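Local atomic coordinates of probable GTP-binding protein EngB (Pyrococcus horikoshii, PDB entry 2CXX), a protein that probably binds and hydrolyses GTP as a magnesium-dependent GTPase of the EngB family and is predicted to be needed for normal cell division and septation. Residues A[71-74]-A[75-79]. Sequence-based numbering, arbitrary orientation.
Sequences EIVH and FIEDN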
# COMPACT_ATOMS: atom_id res chain seq x y z
N GLU A 71 6.48 11.51 8.96
CA GLU A 71 7.62 10.64 9.21
C GLU A 71 7.84 9.68 8.03
O GLU A 71 8.98 9.45 7.64
CB GLU A 71 7.38 9.89 10.52
CG GLU A 71 7.56 10.84 11.71
CD GLU A 71 7.00 10.31 13.02
OE1 GLU A 71 7.36 10.85 14.09
OE2 GLU A 71 6.20 9.36 12.99
N ILE A 72 6.73 9.15 7.50
CA ILE A 72 6.73 8.21 6.36
C ILE A 72 7.24 8.99 5.15
O ILE A 72 8.08 8.50 4.40
CB ILE A 72 5.28 7.64 6.09
CG1 ILE A 72 4.87 6.77 7.26
CG2 ILE A 72 5.20 6.85 4.71
CD1 ILE A 72 3.43 6.34 7.22
N VAL A 73 6.73 10.19 4.95
CA VAL A 73 7.13 11.06 3.82
C VAL A 73 8.62 11.33 3.89
O VAL A 73 9.35 11.20 2.89
CB VAL A 73 6.35 12.42 3.88
CG1 VAL A 73 7.08 13.44 3.04
CG2 VAL A 73 4.86 12.21 3.36
N HIS A 74 9.10 11.70 5.08
CA HIS A 74 10.50 12.00 5.26
C HIS A 74 11.38 10.76 5.01
O HIS A 74 12.37 10.82 4.32
CB HIS A 74 10.74 12.61 6.65
CG HIS A 74 12.10 13.22 6.81
ND1 HIS A 74 12.57 14.19 5.96
CD2 HIS A 74 13.14 12.91 7.63
CE1 HIS A 74 13.84 14.44 6.23
NE2 HIS A 74 14.21 13.68 7.24
N PHE A 75 10.99 9.62 5.55
CA PHE A 75 11.77 8.42 5.30
C PHE A 75 11.82 8.10 3.79
O PHE A 75 12.90 7.89 3.19
CB PHE A 75 11.13 7.24 6.02
CG PHE A 75 11.91 5.97 5.88
CD1 PHE A 75 12.88 5.64 6.83
CD2 PHE A 75 11.70 5.14 4.76
CE1 PHE A 75 13.64 4.50 6.67
CE2 PHE A 75 12.46 3.99 4.60
CZ PHE A 75 13.44 3.67 5.55
N ILE A 76 10.66 8.12 3.15
CA ILE A 76 10.67 7.76 1.70
C ILE A 76 11.41 8.80 0.85
O ILE A 76 12.16 8.46 -0.09
CB ILE A 76 9.21 7.56 1.17
CG1 ILE A 76 8.56 6.43 1.94
CG2 ILE A 76 9.22 7.28 -0.33
CD1 ILE A 76 7.04 6.27 1.71
N GLU A 77 11.26 10.07 1.18
CA GLU A 77 12.02 11.08 0.44
C GLU A 77 13.51 10.84 0.67
O GLU A 77 14.29 10.83 -0.28
CB GLU A 77 11.71 12.48 0.96
CG GLU A 77 10.43 13.07 0.37
CD GLU A 77 10.04 14.41 1.01
OE1 GLU A 77 9.23 15.11 0.38
OE2 GLU A 77 10.53 14.76 2.12
N ASP A 78 13.91 10.61 1.90
CA ASP A 78 15.36 10.43 2.20
C ASP A 78 16.02 9.16 1.69
O ASP A 78 17.24 9.12 1.43
CB ASP A 78 15.60 10.48 3.71
CG ASP A 78 15.39 11.83 4.31
OD1 ASP A 78 15.16 12.78 3.56
OD2 ASP A 78 15.46 11.94 5.55
N ASN A 79 15.24 8.11 1.58
CA ASN A 79 15.72 6.81 1.13
C ASN A 79 15.26 6.45 -0.28
O ASN A 79 15.47 5.32 -0.73
CB ASN A 79 15.23 5.76 2.10
CG ASN A 79 15.87 5.85 3.45
OD1 ASN A 79 16.97 5.30 3.67
ND2 ASN A 79 15.22 6.53 4.38
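His74 overlaps Asp78 one helical turn further along helix 62-79, the carboxylate lying over one face of the imidazole, offset toward its rim. The two planes stand 79° apart. OD2 of Asp78 is placed 2.7 Å from NE2 of His74, a short contact to be read with caution, since OD2 sits over the ring and not in line with its N-H. The imidazole reaches this position because CG lies anti to the backbone N (chi1 -168°). Beneath these side chains the i to i+4 ladder is regular: the amides of Phe75, Ile76, Glu77 and Asp78 donate to the carbonyls of Glu71, Ile72, Val73 and His74.

The helix is amphipathic. On its buried side, Ile72 and Ile76 run side by side, CG2 of Ile72 meeting CD1 of Ile76 at 3.6 Å. Ile76 also packs on Phe114 and Phe117, fastening this helix to helix 110-120 within the EngB-type G domain, while Ile72 touches Phe54. Toward the more exposed flank, Val73 and Glu77 likewise lie side by side, both touching Phe117; the extended glutamate brings CD to 3.7 Å from CG1 of the valine.

Phe75 O accepts two bonds from Asn79, one from its backbone N and one from ND2 (2.9 Å, 162° at the hydrogen). The same ND2 lies 3.3 Å above the centre of the Phe75 ring; the Phe75 side chain also touches Met51, a predicted GTP-binding residue. Two carboxylates near His74, Asp78 and the more distant Glu77, could modestly favour its protonated form, an effect solvent would weaken at this exposed site.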